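Local coordinates for autophagy protein 5 (PDB 2DYO) that takes part in autophagic vesicle formation and cytoplasm-to-vacuole transport in budding yeast, and is required for nucleophagy and mitophagy, at residues R199-P204 and L266-Y270. Numbering follows the deposited sequence.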
ATOM      1  N   ARG A 199     -15.674  -4.827  18.177  1.00 43.67           N
ATOM      2  CA  ARG A 199     -14.724  -3.834  18.666  1.00 42.58           C
ATOM      3  C   ARG A 199     -13.396  -4.510  19.011  1.00 40.35           C
ATOM      4  O   ARG A 199     -13.341  -5.451  19.801  1.00 38.95           O
ATOM      5  CB  ARG A 199     -15.279  -3.088  19.888  1.00 44.55           C
ATOM      6  CG  ARG A 199     -14.516  -1.794  20.201  1.00 44.93           C
ATOM      7  CD  ARG A 199     -15.319  -0.854  21.093  1.00 47.07           C
ATOM      8  NE  ARG A 199     -14.715   0.477  21.186  1.00 46.52           N
ATOM      9  CZ  ARG A 199     -13.623   0.766  21.888  1.00 46.35           C
ATOM     10  NH1 ARG A 199     -12.995  -0.180  22.576  1.00 46.64           N
ATOM     11  NH2 ARG A 199     -13.154   2.006  21.902  1.00 44.99           N
ATOM     12  N   PRO A 200     -12.303  -4.018  18.413  1.00 37.67           N
ATOM     13  CA  PRO A 200     -10.928  -4.500  18.573  1.00 36.04           C
ATOM     14  C   PRO A 200     -10.404  -4.738  19.990  1.00 35.18           C
ATOM     15  O   PRO A 200     -10.656  -3.956  20.907  1.00 34.84           O
ATOM     16  CB  PRO A 200     -10.105  -3.432  17.851  1.00 37.13           C
ATOM     17  CG  PRO A 200     -11.036  -2.945  16.790  1.00 37.85           C
ATOM     18  CD  PRO A 200     -12.339  -2.831  17.542  1.00 38.68           C
ATOM     19  N   ARG A 201      -9.666  -5.831  20.152  1.00 31.78           N
ATOM     20  CA  ARG A 201      -9.033  -6.161  21.422  1.00 30.27           C
ATOM     21  C   ARG A 201      -7.696  -5.412  21.410  1.00 27.28           C
ATOM     22  O   ARG A 201      -7.202  -4.955  22.445  1.00 25.48           O
ATOM     23  CB  ARG A 201      -8.790  -7.666  21.517  1.00 33.33           C
ATOM     24  CG  ARG A 201     -10.015  -8.473  21.924  1.00 40.38           C
ATOM     25  CD  ARG A 201     -10.417  -8.109  23.341  1.00 44.03           C
ATOM     26  NE  ARG A 201     -11.247  -9.132  23.965  1.00 48.57           N
ATOM     27  CZ  ARG A 201     -11.250  -9.384  25.270  1.00 48.74           C
ATOM     28  NH1 ARG A 201     -12.034 -10.330  25.764  1.00 51.50           N
ATOM     29  NH2 ARG A 201     -10.456  -8.695  26.080  1.00 47.83           N
ATOM     30  N   HIS A 202      -7.124  -5.302  20.212  1.00 25.74           N
ATOM     31  CA  HIS A 202      -5.863  -4.591  19.982  1.00 24.23           C
ATOM     32  C   HIS A 202      -5.945  -3.959  18.601  1.00 22.76           C
ATOM     33  O   HIS A 202      -6.748  -4.380  17.775  1.00 22.66           O
ATOM     34  CB  HIS A 202      -4.666  -5.545  20.007  1.00 25.97           C
ATOM     35  CG  HIS A 202      -4.294  -6.032  21.373  1.00 27.87           C
ATOM     36  ND1 HIS A 202      -4.727  -7.241  21.876  1.00 30.53           N
ATOM     37  CD2 HIS A 202      -3.513  -5.483  22.331  1.00 28.76           C
ATOM     38  CE1 HIS A 202      -4.226  -7.415  23.086  1.00 32.07           C
ATOM     39  NE2 HIS A 202      -3.486  -6.363  23.387  1.00 32.10           N
ATOM     40  N   ILE A 203      -5.121  -2.951  18.337  1.00 22.93           N
ATOM     41  CA  ILE A 203      -5.138  -2.317  17.021  1.00 22.21           C
ATOM     42  C   ILE A 203      -3.927  -2.713  16.173  1.00 20.76           C
ATOM     43  O   ILE A 203      -2.779  -2.556  16.604  1.00 19.29           O
ATOM     44  CB  ILE A 203      -5.138  -0.765  17.118  1.00 23.06           C
ATOM     45  CG1 ILE A 203      -6.384  -0.266  17.859  1.00 23.70           C
ATOM     46  CG2 ILE A 203      -5.090  -0.157  15.710  1.00 23.18           C
ATOM     47  CD1 ILE A 203      -7.688  -0.468  17.108  1.00 24.49           C
ATOM     48  N   PRO A 204      -4.172  -3.245  14.962  1.00 19.94           N
ATOM     49  CA  PRO A 204      -3.101  -3.650  14.048  1.00 20.63           C
ATOM     50  C   PRO A 204      -2.560  -2.341  13.475  1.00 19.93           C
ATOM     51  O   PRO A 204      -3.092  -1.817  12.487  1.00 20.68           O
ATOM     52  CB  PRO A 204      -3.835  -4.469  12.980  1.00 20.28           C
ATOM     53  CG  PRO A 204      -5.089  -4.942  13.689  1.00 23.25           C
ATOM     54  CD  PRO A 204      -5.479  -3.716  14.472  1.00 21.27           C
ATOM     55  N   LEU A 266      -8.397   6.530  17.765  1.00 21.14           N
ATOM     56  CA  LEU A 266      -7.704   5.417  17.125  1.00 23.35           C
ATOM     57  C   LEU A 266      -8.648   4.363  16.547  1.00 23.30           C
ATOM     58  O   LEU A 266      -8.410   3.849  15.457  1.00 23.58           O
ATOM     59  CB  LEU A 266      -6.728   4.762  18.114  1.00 23.16           C
ATOM     60  CG  LEU A 266      -5.783   3.710  17.526  1.00 26.00           C
ATOM     61  CD1 LEU A 266      -4.930   4.342  16.428  1.00 26.12           C
ATOM     62  CD2 LEU A 266      -4.895   3.145  18.633  1.00 26.16           C
ATOM     63  N   TYR A 267      -9.714   4.026  17.265  1.00 25.27           N
ATOM     64  CA  TYR A 267     -10.653   3.032  16.744  1.00 28.75           C
ATOM     65  C   TYR A 267     -11.244   3.522  15.427  1.00 28.21           C
ATOM     66  O   TYR A 267     -11.337   2.767  14.460  1.00 26.12           O
ATOM     67  CB  TYR A 267     -11.796   2.768  17.728  1.00 34.92           C
ATOM     68  CG  TYR A 267     -12.932   1.990  17.097  1.00 39.87           C
ATOM     69  CD1 TYR A 267     -12.770   0.654  16.736  1.00 42.95           C
ATOM     70  CD2 TYR A 267     -14.144   2.611  16.801  1.00 43.04           C
ATOM     71  CE1 TYR A 267     -13.788  -0.047  16.089  1.00 45.26           C
ATOM     72  CE2 TYR A 267     -15.168   1.922  16.155  1.00 45.86           C
ATOM     73  CZ  TYR A 267     -14.984   0.595  15.802  1.00 46.25           C
ATOM     74  OH  TYR A 267     -15.997  -0.088  15.163  1.00 49.04           O
ATOM     75  N   ASP A 268     -11.654   4.788  15.401  1.00 27.23           N
ATOM     76  CA  ASP A 268     -12.221   5.380  14.194  1.00 28.19           C
ATOM     77  C   ASP A 268     -11.211   5.341  13.058  1.00 27.50           C
ATOM     78  O   ASP A 268     -11.524   4.921  11.942  1.00 26.48           O
ATOM     79  CB  ASP A 268     -12.623   6.834  14.445  1.00 34.10           C
ATOM     80  CG  ASP A 268     -14.074   6.975  14.828  1.00 37.88           C
ATOM     81  OD1 ASP A 268     -14.939   6.596  14.009  1.00 41.65           O
ATOM     82  OD2 ASP A 268     -14.352   7.465  15.943  1.00 41.74           O
ATOM     83  N   LEU A 269      -9.994   5.790  13.349  1.00 23.84           N
ATOM     84  CA  LEU A 269      -8.939   5.813  12.350  1.00 23.77           C
ATOM     85  C   LEU A 269      -8.745   4.416  11.765  1.00 22.85           C
ATOM     86  O   LEU A 269      -8.770   4.237  10.548  1.00 23.42           O
ATOM     87  CB  LEU A 269      -7.635   6.316  12.970  1.00 22.78           C
ATOM     88  CG  LEU A 269      -6.483   6.587  12.001  1.00 24.11           C
ATOM     89  CD1 LEU A 269      -6.915   7.589  10.937  1.00 23.31           C
ATOM     90  CD2 LEU A 269      -5.293   7.105  12.775  1.00 24.48           C
ATOM     91  N   TYR A 270      -8.562   3.424  12.628  1.00 21.26           N
ATOM     92  CA  TYR A 270      -8.375   2.060  12.147  1.00 20.85           C
ATOM     93  C   TYR A 270      -9.566   1.546  11.342  1.00 20.46           C
ATOM     94  O   TYR A 270      -9.427   1.141  10.189  1.00 21.05           O
ATOM     95  CB  TYR A 270      -8.140   1.087  13.301  1.00 19.48           C
ATOM     96  CG  TYR A 270      -8.027  -0.341  12.801  1.00 18.41           C
ATOM     97  CD1 TYR A 270      -6.840  -0.803  12.235  1.00 17.91           C
ATOM     98  CD2 TYR A 270      -9.138  -1.190  12.792  1.00 19.12           C
ATOM     99  CE1 TYR A 270      -6.761  -2.073  11.664  1.00 19.80           C
ATOM    100  CE2 TYR A 270      -9.071  -2.468  12.217  1.00 20.15           C
ATOM    101  CZ  TYR A 270      -7.877  -2.898  11.653  1.00 20.40           C
ATOM    102  OH  TYR A 270      -7.802  -4.140  11.063  1.00 20.50           O
TER
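At the entry to UblB, a ubiquitin-like beta-grasp domain, the linker from helix 185-195 of the helical region to the first UblB strand, 205-208, packs on helix 266-273, so that Pro200, Ile203 and Pro204 meet Leu266, Tyr267 and Tyr270. No hydrogen bond joins the segments; the contact is apolar and largely buried. With its CG anti to the backbone N (chi1 177°), the Tyr270 ring reaches from the helix to the linker, where Pro204 CD sits over one face, a CH-pi contact 3.9 Å from the ring centroid and 3.5 Å from Tyr270 CE1. Ile203 runs antiparallel alongside the root of the Tyr270 side chain, its CG2 3.9 Å from Tyr270 CD1, while its CG1 branch leans on Leu266 CD2 at 3.8 Å. Val154 and Leu158 of helix 142-159 also touch Tyr270, so the ring lies where this UblB helix meets the helical region. The phenol oxygen is hydrogen-bonded to Gly278 O and to Arg274 NH1. An alanine in place of Tyr270 would probably leave Pro204 and Ile203 without their aromatic support and Gly278 O without its phenol partner. One turn earlier, the Tyr267 side chain stands nearly perpendicular to that of Pro200. Arg199 extends past this ring, its CZ 5.5 Å from the centroid, at most a weak cation-pi attraction; its NH2 is bonded to Val228 O. At the Tyr267 ring, Pro200 CG lies in plane at the edge, 4.0 Å from CD1, and Pro200 CD approaches CE1 to 3.5 Å.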